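Local coordinates for protein aminotransferase, class I (Staphylococcus aureus, PDB 2O1B) that probably catalyses the transfer of amino groups between amino acids and 2-oxo acids, with pyridoxal-5'-phosphate as bound cofactor, at residues 88-93 against 296-301; 137-140 against 145-148; 209-214 against 241-246; 339-344 against 350-355. All blocks are in the same frame, centred on the assembly; numbering follows the deposited sequence.

Interaction 1. Residues 88-93 against 296-301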
loop_
_atom_site.group_PDB
_atom_site.type_symbol
_atom_site.label_atom_id
_atom_site.label_comp_id
_atom_site.label_asym_id
_atom_site.label_seq_id
_atom_site.Cartn_x
_atom_site.Cartn_y
_atom_site.Cartn_z
ATOM N N GLU A 88 12.288 -11.332 10.280
ATOM C CA GLU A 88 13.738 -11.484 10.213
ATOM C C GLU A 88 14.166 -12.404 9.073
ATOM O O GLU A 88 15.128 -12.111 8.353
ATOM C CB GLU A 88 14.280 -12.012 11.536
ATOM C CG GLU A 88 14.732 -10.920 12.491
ATOM C CD GLU A 88 15.948 -10.167 11.968
ATOM O OE1 GLU A 88 17.031 -10.791 11.825
ATOM O OE2 GLU A 88 15.814 -8.951 11.697
ATOM N N ALA A 89 13.449 -13.513 8.916
ATOM C CA ALA A 89 13.722 -14.465 7.843
ATOM C C ALA A 89 13.576 -13.835 6.444
ATOM O O ALA A 89 14.280 -14.232 5.519
ATOM C CB ALA A 89 12.842 -15.687 7.980
ATOM N N PHE A 90 12.674 -12.863 6.305
ATOM C CA PHE A 90 12.481 -12.147 5.028
ATOM C C PHE A 90 13.649 -11.197 4.810
ATOM O O PHE A 90 14.300 -11.248 3.762
ATOM C CB PHE A 90 11.108 -11.433 4.979
ATOM C CG PHE A 90 10.669 -10.957 3.581
ATOM C CD1 PHE A 90 11.323 -11.362 2.420
ATOM C CD2 PHE A 90 9.565 -10.113 3.450
ATOM C CE1 PHE A 90 10.904 -10.899 1.162
ATOM C CE2 PHE A 90 9.129 -9.661 2.199
ATOM C CZ PHE A 90 9.802 -10.052 1.059
ATOM N N LYS A 91 13.950 -10.365 5.809
ATOM C CA LYS A 91 15.114 -9.468 5.717
ATOM C C LYS A 91 16.388 -10.246 5.371
ATOM O O LYS A 91 17.229 -9.785 4.596
ATOM C CB LYS A 91 15.316 -8.714 7.032
ATOM C CG LYS A 91 14.151 -7.827 7.451
ATOM C CD LYS A 91 14.465 -7.185 8.790
ATOM C CE LYS A 91 13.292 -6.383 9.324
ATOM N NZ LYS A 91 13.485 -6.084 10.776
ATOM N N GLN A 92 16.510 -11.434 5.959
ATOM C CA GLN A 92 17.650 -12.310 5.746
ATOM C C GLN A 92 17.669 -12.942 4.355
ATOM O O GLN A 92 18.741 -13.113 3.774
ATOM C CB GLN A 92 17.697 -13.390 6.825
ATOM C CG GLN A 92 18.943 -14.262 6.781
ATOM C CD GLN A 92 20.202 -13.520 7.207
ATOM O OE1 GLN A 92 20.258 -12.957 8.293
ATOM N NE2 GLN A 92 21.223 -13.539 6.360
ATOM N N ALA A 93 16.500 -13.311 3.831
ATOM C CA ALA A 93 16.421 -13.888 2.481
ATOM C C ALA A 93 16.816 -12.846 1.438
ATOM O O ALA A 93 17.396 -13.183 0.408
ATOM C CB ALA A 93 15.031 -14.434 2.192
ATOM N N TYR A 296 10.468 -18.114 0.457
ATOM C CA TYR A 296 10.667 -19.373 -0.237
ATOM C C TYR A 296 11.160 -19.122 -1.657
ATOM O O TYR A 296 12.080 -19.786 -2.108
ATOM C CB TYR A 296 9.380 -20.182 -0.250
ATOM C CG TYR A 296 9.617 -21.613 -0.631
ATOM C CD1 TYR A 296 9.402 -22.052 -1.935
ATOM C CD2 TYR A 296 10.094 -22.525 0.306
ATOM C CE1 TYR A 296 9.633 -23.367 -2.285
ATOM C CE2 TYR A 296 10.322 -23.838 -0.033
ATOM C CZ TYR A 296 10.088 -24.250 -1.325
ATOM O OH TYR A 296 10.319 -25.558 -1.650
ATOM N N ALA A 297 10.576 -18.128 -2.334
ATOM C CA ALA A 297 10.943 -17.818 -3.712
ATOM C C ALA A 297 12.406 -17.410 -3.820
ATOM O O ALA A 297 13.163 -17.995 -4.595
ATOM C CB ALA A 297 10.039 -16.742 -4.281
ATOM N N LEU A 298 12.790 -16.410 -3.029
ATOM C CA LEU A 298 14.147 -15.873 -3.027
ATOM C C LEU A 298 15.192 -16.909 -2.693
ATOM O O LEU A 298 16.241 -16.953 -3.327
ATOM C CB LEU A 298 14.252 -14.692 -2.054
ATOM C CG LEU A 298 13.489 -13.442 -2.500
ATOM C CD1 LEU A 298 13.339 -12.450 -1.349
ATOM C CD2 LEU A 298 14.210 -12.806 -3.672
ATOM N N ASN A 299 14.898 -17.744 -1.701
ATOM C CA ASN A 299 15.837 -18.772 -1.263
ATOM C C ASN A 299 16.061 -19.902 -2.259
ATOM O O ASN A 299 17.152 -20.465 -2.319
ATOM C CB ASN A 299 15.407 -19.370 0.083
ATOM C CG ASN A 299 15.646 -18.432 1.256
ATOM O OD1 ASN A 299 15.077 -18.632 2.333
ATOM N ND2 ASN A 299 16.480 -17.404 1.063
ATOM N N HIS A 300 15.044 -20.252 -3.034
ATOM C CA HIS A 300 15.116 -21.512 -3.789
ATOM C C HIS A 300 15.059 -21.414 -5.310
ATOM O O HIS A 300 15.217 -22.432 -5.987
ATOM C CB HIS A 300 14.033 -22.476 -3.309
ATOM C CG HIS A 300 14.182 -22.882 -1.881
ATOM N ND1 HIS A 300 13.384 -22.376 -0.877
ATOM C CD2 HIS A 300 15.033 -23.751 -1.287
ATOM C CE1 HIS A 300 13.738 -22.917 0.276
ATOM N NE2 HIS A 300 14.742 -23.746 0.057
ATOM N N TYR A 301 14.850 -20.215 -5.854
ATOM C CA TYR A 301 14.554 -20.116 -7.294
ATOM C C TYR A 301 15.538 -19.331 -8.169
ATOM O O TYR A 301 15.145 -18.690 -9.144
ATOM C CB TYR A 301 13.104 -19.674 -7.517
ATOM C CG TYR A 301 12.101 -20.733 -7.103
ATOM C CD1 TYR A 301 11.642 -20.809 -5.786
ATOM C CD2 TYR A 301 11.619 -21.656 -8.025
ATOM C CE1 TYR A 301 10.728 -21.787 -5.400
ATOM C CE2 TYR A 301 10.702 -22.633 -7.652
ATOM C CZ TYR A 301 10.259 -22.688 -6.343
ATOM O OH TYR A 301 9.349 -23.649 -5.982
HETATM O O HOH W 1 17.860 -15.717 -0.461
#
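Phe90 and Ala93 on helix 88-102 meet Leu298 and Asn299 near the C-terminal end of helix 288-300. The Phe90 ring presents an edge: its CE1 lies 3.8 Å from Leu298 CD1, and that methyl sits close to the plane of the ring and not over a face. One helical turn on, Ala93 fills the middle of the contact, its CB pointing at the other helix. It is 4.3 Å from Leu298 CB and 3.5 Å from Asn299 ND2, where the nitrogen of the amide touches the methyl. A water bridges the two helices beside this contact, donating to Ala93 O at 2.7 Å and taking a weak bond from Asn299 ND2, so the carbonyl and the amide share one solvent molecule.

Two torsions prepare the meeting. Phe90 places its ring opposite the backbone N (chi1 -166°), which swings the ring end toward helix 288-300, while Leu298 turns CG opposite its carbonyl carbon (chi1 -69°) to bring CD1 up to the ring edge. The short helix segments approach to 9.7 Å and run roughly the same way, 36° apart, with the Ala93 methyl between them.

Further out, Phe90 also packs on Gln291, Ala294 and Ile295 of the same partner helix and on Ile114 of strand 112-115. Arg100, later on helix 88-102, adds a weak hydrogen bond to Leu298 O. The arrangement is a helix-helix packing beside an outermost strand of the seven-stranded sheet, part of the large domain of the fold-type I aminotransferases.

Interaction 2. Residues 137-140 against 145-148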
loop_
_atom_site.group_PDB
_atom_site.type_symbol
_atom_site.label_atom_id
_atom_site.label_comp_id
_atom_site.label_asym_id
_atom_site.label_seq_id
_atom_site.Cartn_x
_atom_site.Cartn_y
_atom_site.Cartn_z
ATOM N N LEU A 137 15.133 13.950 -11.907
ATOM C CA LEU A 137 15.398 13.517 -13.283
ATOM C C LEU A 137 14.744 12.175 -13.569
ATOM O O LEU A 137 14.951 11.223 -12.827
ATOM C CB LEU A 137 16.901 13.442 -13.547
ATOM C CG LEU A 137 17.545 14.815 -13.727
ATOM C CD1 LEU A 137 19.054 14.715 -13.665
ATOM C CD2 LEU A 137 17.111 15.396 -15.067
ATOM N N LEU A 138 13.958 12.134 -14.651
ATOM C CA LEU A 138 13.200 10.958 -15.069
ATOM C C LEU A 138 13.601 10.480 -16.479
ATOM O O LEU A 138 13.580 11.269 -17.424
ATOM C CB LEU A 138 11.699 11.300 -15.045
ATOM C CG LEU A 138 10.832 10.957 -13.818
ATOM C CD1 LEU A 138 11.566 10.844 -12.484
ATOM C CD2 LEU A 138 9.607 11.825 -13.677
ATOM N N PRO A 139 13.942 9.181 -16.634
ATOM C CA PRO A 139 14.381 8.684 -17.944
ATOM C C PRO A 139 13.335 8.905 -19.031
ATOM O O PRO A 139 12.153 8.579 -18.846
ATOM C CB PRO A 139 14.572 7.177 -17.712
ATOM C CG PRO A 139 14.751 7.026 -16.271
ATOM C CD PRO A 139 13.934 8.110 -15.622
ATOM N N ASP A 140 13.779 9.483 -20.145
ATOM C CA ASP A 140 12.949 9.687 -21.332
ATOM C C ASP A 140 13.682 9.076 -22.528
ATOM O O ASP A 140 14.682 9.637 -22.972
ATOM C CB ASP A 140 12.728 11.184 -21.544
ATOM C CG ASP A 140 11.799 11.490 -22.713
ATOM O OD1 ASP A 140 11.380 10.547 -23.437
ATOM O OD2 ASP A 140 11.489 12.688 -22.900
ATOM N N ASP A 145 5.340 5.309 -14.254
ATOM C CA ASP A 145 4.803 5.524 -12.905
ATOM C C ASP A 145 5.566 6.503 -11.992
ATOM O O ASP A 145 5.021 6.968 -10.990
ATOM C CB ASP A 145 4.590 4.175 -12.209
ATOM C CG ASP A 145 3.518 3.343 -12.882
ATOM O OD1 ASP A 145 2.832 3.875 -13.778
ATOM O OD2 ASP A 145 3.351 2.156 -12.528
ATOM N N TYR A 146 6.802 6.841 -12.351
ATOM C CA TYR A 146 7.630 7.700 -11.497
ATOM C C TYR A 146 7.033 9.092 -11.349
ATOM O O TYR A 146 7.065 9.659 -10.269
ATOM C CB TYR A 146 9.058 7.842 -12.028
ATOM C CG TYR A 146 9.762 6.546 -12.352
ATOM C CD1 TYR A 146 9.505 5.377 -11.617
ATOM C CD2 TYR A 146 10.710 6.498 -13.367
ATOM C CE1 TYR A 146 10.165 4.166 -11.918
ATOM C CE2 TYR A 146 11.380 5.315 -13.671
ATOM C CZ TYR A 146 11.100 4.156 -12.952
ATOM O OH TYR A 146 11.771 3.006 -13.266
ATOM N N LEU A 147 6.472 9.615 -12.433
ATOM C CA LEU A 147 6.019 11.007 -12.497
ATOM C C LEU A 147 5.047 11.314 -11.358
ATOM O O LEU A 147 5.132 12.373 -10.732
ATOM C CB LEU A 147 5.346 11.285 -13.848
ATOM C CG LEU A 147 5.317 12.657 -14.530
ATOM C CD1 LEU A 147 4.088 12.779 -15.419
ATOM C CD2 LEU A 147 5.410 13.837 -13.595
ATOM N N ALA A 148 4.121 10.393 -11.113
ATOM C CA ALA A 148 3.128 10.541 -10.053
ATOM C C ALA A 148 3.776 10.764 -8.683
ATOM O O ALA A 148 3.362 11.663 -7.935
ATOM C CB ALA A 148 2.202 9.316 -10.009
#
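Leu138, near the end of strand 135-140, faces Tyr146 at a CA to CA distance of 7.4 Å, the chain having turned back after the strand to lay the following helix against it. Leu138 carries most of the meeting. Its CD1 is 3.9 Å from Tyr146 CB, while the other branch, CD2, reaches the helix backbone at Leu147 CA, also 3.9 Å away, so the isobutyl group straddles two successive helix residues. Its conformation is a non-standard one, with chi1 at -96° and chi2 at 25°.

Pro139 meets the tyrosine differently: its CD approaches Tyr146 CD2 at 4.3 Å, at the edge of the ring and near its plane. Tyr146 turns CG opposite its carbonyl carbon (chi1 -51°), which lays the ring alongside the end of the strand. Its far end is held elsewhere, with OH hydrogen-bonded to Asp220 and Thr188, and the ring stacks with Tyr186 on the neighbouring strand 182-187.

Asp220 and Thr188 both line the pyridoxal-5'-phosphate pocket, and the Tyr146 side chain itself comes within about 4 Å of the cofactor, so the apolar contacts at its CB and ring edge lie at the base of a residue that borders the pocket. The contact is the strand-to-helix step of the beta-alpha-beta unit made by strand 135-140, helix 146-152 and strand 156-161, at the cofactor end of the sheet.

Interaction 3. Residues 209-214 against 241-246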
loop_
_atom_site.group_PDB
_atom_site.type_symbol
_atom_site.label_atom_id
_atom_site.label_comp_id
_atom_site.label_asym_id
_atom_site.label_seq_id
_atom_site.Cartn_x
_atom_site.Cartn_y
_atom_site.Cartn_z
ATOM N N LYS A 209 29.657 10.925 -10.622
ATOM C CA LYS A 209 29.068 12.225 -10.937
ATOM C C LYS A 209 28.337 12.843 -9.732
ATOM O O LYS A 209 28.383 14.062 -9.547
ATOM C CB LYS A 209 28.139 12.114 -12.152
ATOM C CG LYS A 209 27.515 13.435 -12.633
ATOM C CD LYS A 209 28.481 14.272 -13.465
ATOM C CE LYS A 209 27.823 15.555 -13.925
ATOM N NZ LYS A 209 28.222 16.715 -13.095
ATOM N N PHE A 210 27.687 12.002 -8.915
ATOM C CA PHE A 210 26.824 12.504 -7.831
ATOM C C PHE A 210 27.271 12.206 -6.394
ATOM O O PHE A 210 26.589 12.604 -5.441
ATOM C CB PHE A 210 25.351 12.085 -8.050
ATOM C CG PHE A 210 24.791 12.551 -9.362
ATOM C CD1 PHE A 210 24.518 13.894 -9.576
ATOM C CD2 PHE A 210 24.587 11.652 -10.404
ATOM C CE1 PHE A 210 24.027 14.336 -10.788
ATOM C CE2 PHE A 210 24.102 12.090 -11.626
ATOM C CZ PHE A 210 23.818 13.427 -11.818
ATOM N N LYS A 211 28.394 11.517 -6.221
ATOM C CA LYS A 211 28.911 11.283 -4.871
ATOM C C LYS A 211 29.387 12.622 -4.301
ATOM O O LYS A 211 30.035 13.405 -4.998
ATOM C CB LYS A 211 30.018 10.213 -4.856
ATOM C CG LYS A 211 30.794 10.095 -3.534
ATOM C CD LYS A 211 31.680 8.834 -3.449
ATOM C CE LYS A 211 32.672 8.713 -4.604
ATOM N NZ LYS A 211 33.660 9.828 -4.672
ATOM N N GLY A 212 29.019 12.895 -3.050
ATOM C CA GLY A 212 29.363 14.168 -2.415
ATOM C C GLY A 212 28.491 15.340 -2.835
ATOM O O GLY A 212 28.789 16.489 -2.508
ATOM N N THR A 213 27.424 15.058 -3.585
ATOM C CA THR A 213 26.396 16.062 -3.862
ATOM C C THR A 213 25.193 15.641 -3.029
ATOM O O THR A 213 25.236 14.594 -2.393
ATOM C CB THR A 213 26.021 16.127 -5.364
ATOM O OG1 THR A 213 25.493 14.865 -5.794
ATOM C CG2 THR A 213 27.235 16.489 -6.220
ATOM N N ASP A 214 24.130 16.438 -3.006
ATOM C CA ASP A 214 22.909 15.967 -2.344
ATOM C C ASP A 214 21.945 15.241 -3.290
ATOM O O ASP A 214 20.781 15.041 -2.951
ATOM C CB ASP A 214 22.209 17.049 -1.494
ATOM C CG ASP A 214 22.179 18.427 -2.162
ATOM O OD1 ASP A 214 22.760 18.610 -3.260
ATOM O OD2 ASP A 214 21.572 19.345 -1.556
ATOM N N GLY A 241 28.385 2.558 -4.392
ATOM C CA GLY A 241 26.972 2.547 -4.796
ATOM C C GLY A 241 25.995 2.911 -3.686
ATOM O O GLY A 241 25.098 3.744 -3.878
ATOM N N LYS A 242 26.174 2.292 -2.521
ATOM C CA LYS A 242 25.293 2.512 -1.377
ATOM C C LYS A 242 25.385 3.925 -0.803
ATOM O O LYS A 242 24.510 4.339 -0.044
ATOM C CB LYS A 242 25.554 1.476 -0.280
ATOM C CG LYS A 242 25.213 0.048 -0.689
ATOM C CD LYS A 242 25.157 -0.910 0.505
ATOM C CE LYS A 242 26.475 -0.969 1.261
ATOM N NZ LYS A 242 26.364 -1.882 2.440
ATOM N N ASP A 243 26.434 4.659 -1.159
ATOM C CA ASP A 243 26.602 6.037 -0.694
ATOM C C ASP A 243 25.650 6.994 -1.384
ATOM O O ASP A 243 25.341 8.064 -0.859
ATOM C CB ASP A 243 28.022 6.520 -0.956
ATOM C CG ASP A 243 29.055 5.845 -0.080
ATOM O OD1 ASP A 243 28.718 4.934 0.709
ATOM O OD2 ASP A 243 30.228 6.237 -0.196
ATOM N N VAL A 244 25.208 6.624 -2.581
ATOM C CA VAL A 244 24.371 7.518 -3.390
ATOM C C VAL A 244 22.993 6.944 -3.706
ATOM O O VAL A 244 22.067 7.700 -3.986
ATOM C CB VAL A 244 25.032 7.896 -4.739
ATOM C CG1 VAL A 244 26.386 8.559 -4.527
ATOM C CG2 VAL A 244 25.152 6.663 -5.642
ATOM N N ALA A 245 22.869 5.622 -3.672
ATOM C CA ALA A 245 21.716 4.958 -4.272
ATOM C C ALA A 245 21.016 3.902 -3.424
ATOM O O ALA A 245 21.614 3.297 -2.520
ATOM C CB ALA A 245 22.115 4.332 -5.608
ATOM N N ILE A 246 19.738 3.693 -3.742
ATOM C CA ILE A 246 19.031 2.467 -3.373
ATOM C C ILE A 246 18.658 1.757 -4.654
ATOM O O ILE A 246 18.539 2.378 -5.713
ATOM C CB ILE A 246 17.730 2.717 -2.550
ATOM C CG1 ILE A 246 16.781 3.679 -3.281
ATOM C CG2 ILE A 246 18.067 3.196 -1.145
ATOM C CD1 ILE A 246 15.374 3.775 -2.651
#
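Val244 rests one methyl on the backbone of Lys211. With CG1 opposite its own carbonyl carbon (chi1 -58°), the valine sets that methyl 3.7 Å from Lys211 CA and 4.0 Å from Lys211 CB, and the neighbouring carbonyl oxygen, Phe210 O, is also near CG1 at 4.2 Å. The contact from this side is thus one methyl, the surface under it the chain just after helix 200-210.

The Lys211 side chain passes beside the partner, and its end leads away. It runs out extended and then bends at both chi3 and chi4, which takes the amine off to the outside of the contact. Its CD passes 4.4 Å from Asp243 OD2, while NZ remains 6.7 Å from that oxygen; the opposite charges may attract weakly through space but make no salt bridge.

The surface met by Val244 is shaped by a type II beta turn from Phe210 to Thr213, with Gly212 supplying the positive phi. The turn is closed by the backbone bond from Thr213 N to Phe210 O at 3.2 Å. The Phe210 ring leads away from the contact and meets Trp171 edge-to-face. On the other side, Gly241 O accepts from both Val244 N and Ala245 N, and Val244 pairs through its backbone with Ile217 of strand 216-220.

The turn links helix 200-210 to strand 216-220, completing a beta-alpha-beta unit from strand 182-187, and it packs on the entrance to the adjacent parallel strand 245-250 of the large-domain sheet.

Interaction 4. Residues 339-344 against 350-355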
loop_
_atom_site.group_PDB
_atom_site.type_symbol
_atom_site.label_atom_id
_atom_site.label_comp_id
_atom_site.label_asym_id
_atom_site.label_seq_id
_atom_site.Cartn_x
_atom_site.Cartn_y
_atom_site.Cartn_z
ATOM N N VAL A 339 10.127 -5.595 -27.150
ATOM C CA VAL A 339 10.885 -4.979 -28.249
ATOM C C VAL A 339 10.349 -3.559 -28.524
ATOM O O VAL A 339 9.144 -3.331 -28.511
ATOM C CB VAL A 339 10.939 -5.879 -29.520
ATOM C CG1 VAL A 339 11.794 -5.241 -30.631
ATOM C CG2 VAL A 339 11.510 -7.255 -29.177
ATOM N N TRP A 340 11.272 -2.620 -28.714
ATOM C CA TRP A 340 10.992 -1.190 -28.922
ATOM C C TRP A 340 11.051 -0.995 -30.432
ATOM O O TRP A 340 12.128 -1.063 -31.030
ATOM C CB TRP A 340 12.076 -0.387 -28.178
ATOM C CG TRP A 340 12.000 1.123 -28.071
ATOM C CD1 TRP A 340 13.001 2.002 -28.374
ATOM C CD2 TRP A 340 10.921 1.917 -27.552
ATOM N NE1 TRP A 340 12.615 3.292 -28.100
ATOM C CE2 TRP A 340 11.344 3.270 -27.586
ATOM C CE3 TRP A 340 9.645 1.620 -27.051
ATOM C CZ2 TRP A 340 10.522 4.322 -27.176
ATOM C CZ3 TRP A 340 8.822 2.674 -26.636
ATOM C CH2 TRP A 340 9.262 4.006 -26.703
ATOM N N LEU A 341 9.871 -0.797 -31.042
ATOM C CA LEU A 341 9.687 -0.778 -32.500
ATOM C C LEU A 341 9.429 0.640 -32.990
ATOM O O LEU A 341 8.613 1.350 -32.413
ATOM C CB LEU A 341 8.460 -1.632 -32.867
ATOM C CG LEU A 341 8.199 -2.371 -34.192
ATOM C CD1 LEU A 341 6.771 -2.099 -34.640
ATOM C CD2 LEU A 341 9.169 -2.072 -35.332
ATOM N N GLU A 342 10.104 1.044 -34.065
ATOM C CA GLU A 342 9.799 2.318 -34.727
ATOM C C GLU A 342 8.402 2.307 -35.336
ATOM O O GLU A 342 7.961 1.291 -35.886
ATOM C CB GLU A 342 10.816 2.616 -35.838
ATOM C CG GLU A 342 12.239 2.856 -35.346
ATOM C CD GLU A 342 13.100 3.633 -36.342
ATOM O OE1 GLU A 342 12.562 4.466 -37.102
ATOM O OE2 GLU A 342 14.323 3.402 -36.363
ATOM N N THR A 343 7.701 3.435 -35.221
ATOM C CA THR A 343 6.514 3.669 -36.030
ATOM C C THR A 343 6.938 4.023 -37.465
ATOM O O THR A 343 8.026 4.582 -37.681
ATOM C CB THR A 343 5.615 4.782 -35.470
ATOM O OG1 THR A 343 6.316 6.037 -35.479
ATOM C CG2 THR A 343 5.129 4.430 -34.064
ATOM N N PRO A 344 6.089 3.688 -38.454
ATOM C CA PRO A 344 6.414 4.027 -39.828
ATOM C C PRO A 344 6.165 5.502 -40.066
ATOM O O PRO A 344 5.462 6.130 -39.259
ATOM C CB PRO A 344 5.429 3.184 -40.640
ATOM C CG PRO A 344 4.322 2.894 -39.743
ATOM C CD PRO A 344 4.799 2.988 -38.349
ATOM N N GLU A 350 0.618 6.809 -31.117
ATOM C CA GLU A 350 -0.802 6.633 -30.825
ATOM C C GLU A 350 -1.605 6.311 -32.086
ATOM O O GLU A 350 -2.528 5.491 -32.048
ATOM C CB GLU A 350 -1.350 7.863 -30.100
ATOM C CG GLU A 350 -0.756 8.062 -28.699
ATOM C CD GLU A 350 -1.325 9.280 -27.971
ATOM O OE1 GLU A 350 -1.978 9.082 -26.925
ATOM O OE2 GLU A 350 -1.129 10.431 -28.436
ATOM N N GLN A 351 -1.240 6.941 -33.199
ATOM C CA GLN A 351 -1.824 6.624 -34.500
ATOM C C GLN A 351 -1.470 5.207 -34.936
ATOM O O GLN A 351 -2.316 4.489 -35.463
ATOM C CB GLN A 351 -1.376 7.633 -35.558
ATOM C CG GLN A 351 -2.079 8.975 -35.456
ATOM C CD GLN A 351 -1.401 10.063 -36.253
ATOM O OE1 GLN A 351 -0.226 9.952 -36.614
ATOM N NE2 GLN A 351 -2.142 11.136 -36.537
ATOM N N PHE A 352 -0.224 4.807 -34.710
ATOM C CA PHE A 352 0.204 3.445 -35.027
ATOM C C PHE A 352 -0.438 2.432 -34.086
ATOM O O PHE A 352 -0.785 1.335 -34.510
ATOM C CB PHE A 352 1.734 3.330 -35.007
ATOM C CG PHE A 352 2.274 2.110 -35.731
ATOM C CD1 PHE A 352 3.274 1.334 -35.152
ATOM C CD2 PHE A 352 1.789 1.743 -36.995
ATOM C CE1 PHE A 352 3.787 0.218 -35.809
ATOM C CE2 PHE A 352 2.295 0.625 -37.664
ATOM C CZ PHE A 352 3.303 -0.142 -37.061
ATOM N N GLU A 353 -0.612 2.806 -32.818
ATOM C CA GLU A 353 -1.310 1.948 -31.853
ATOM C C GLU A 353 -2.741 1.678 -32.320
ATOM O O GLU A 353 -3.180 0.527 -32.350
ATOM C CB GLU A 353 -1.324 2.567 -30.453
ATOM C CG GLU A 353 -2.091 1.731 -29.419
ATOM C CD GLU A 353 -2.732 2.558 -28.304
ATOM O OE1 GLU A 353 -2.599 3.809 -28.303
ATOM O OE2 GLU A 353 -3.382 1.941 -27.424
ATOM N N GLN A 354 -3.452 2.740 -32.692
ATOM C CA GLN A 354 -4.817 2.608 -33.182
ATOM C C GLN A 354 -4.890 1.819 -34.496
ATOM O O GLN A 354 -5.753 0.950 -34.643
ATOM C CB GLN A 354 -5.497 3.979 -33.287
ATOM C CG GLN A 354 -7.021 3.933 -33.136
ATOM C CD GLN A 354 -7.508 3.468 -31.749
ATOM O OE1 GLN A 354 -6.756 3.462 -30.760
ATOM N NE2 GLN A 354 -8.777 3.082 -31.679
ATOM N N PHE A 355 -3.974 2.099 -35.425
ATOM C CA PHE A 355 -3.833 1.306 -36.655
ATOM C C PHE A 355 -3.715 -0.199 -36.385
ATOM O O PHE A 355 -4.473 -0.993 -36.944
ATOM C CB PHE A 355 -2.621 1.792 -37.461
ATOM C CG PHE A 355 -2.382 1.029 -38.744
ATOM C CD1 PHE A 355 -3.090 1.341 -39.901
ATOM C CD2 PHE A 355 -1.428 0.018 -38.801
ATOM C CE1 PHE A 355 -2.860 0.651 -41.095
ATOM C CE2 PHE A 355 -1.193 -0.678 -39.987
ATOM C CZ PHE A 355 -1.916 -0.358 -41.136
#
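Leu341 begins the contact in which strand 338-342, a member of the antiparallel sheet of the small C-terminal domain of these aminotransferases, is covered by helix 349-360. Its CD1 meets Phe352 CE1 at 4.0 Å, at the ring edge and in the ring plane, with the two side chains crossing at about a right angle. The next residue, Glu342, sends its side chain away, and its carbonyl O comes within 4.3 Å of Phe352 CE1; that oxygen is hydrogen-bonded to the hydroxyl of Tyr403, a residue Phe352 also touches.

Thr343 then divides its branches. CG2 slides past Phe352 CB at 3.7 Å, while OG1 is turned to the carbonyl of Tyr347, in the short connection leading to the helix, so the polar branch bonds to the connection and the methyl packs on the helix. Phe352 throws its ring opposite its backbone N (chi1 -162°), out from the helix and across the strand end, where it meets Leu341, Thr343 and Pro344 in turn. Pro344 closes the row with a CH-pi contact over one ring face: its CD stands 3.5 Å from the Phe352 ring centroid, 10° off the normal.

Overall arrangement
The four contacts are spread over both domains, none touching another. Interaction 2 lies beside the cofactor, Tyr146 reaching within about 4 Å of pyridoxal-5'-phosphate, whereas the Phe90 side chain of interaction 1 remains about 11 Å away. Interactions 2 and 3 share the seven-stranded sheet, their centres 19 Å apart and nearest atoms about 5 Å. Both are nested in the long chain loop closed by interaction 1, whose centre is 28 Å from that of interaction 3. Interaction 4 follows later in sequence, in the small domain: its nearest atoms are about 7 Å from interaction 2, but its centre is 41 Å from that of interaction 1, across the chain's centre.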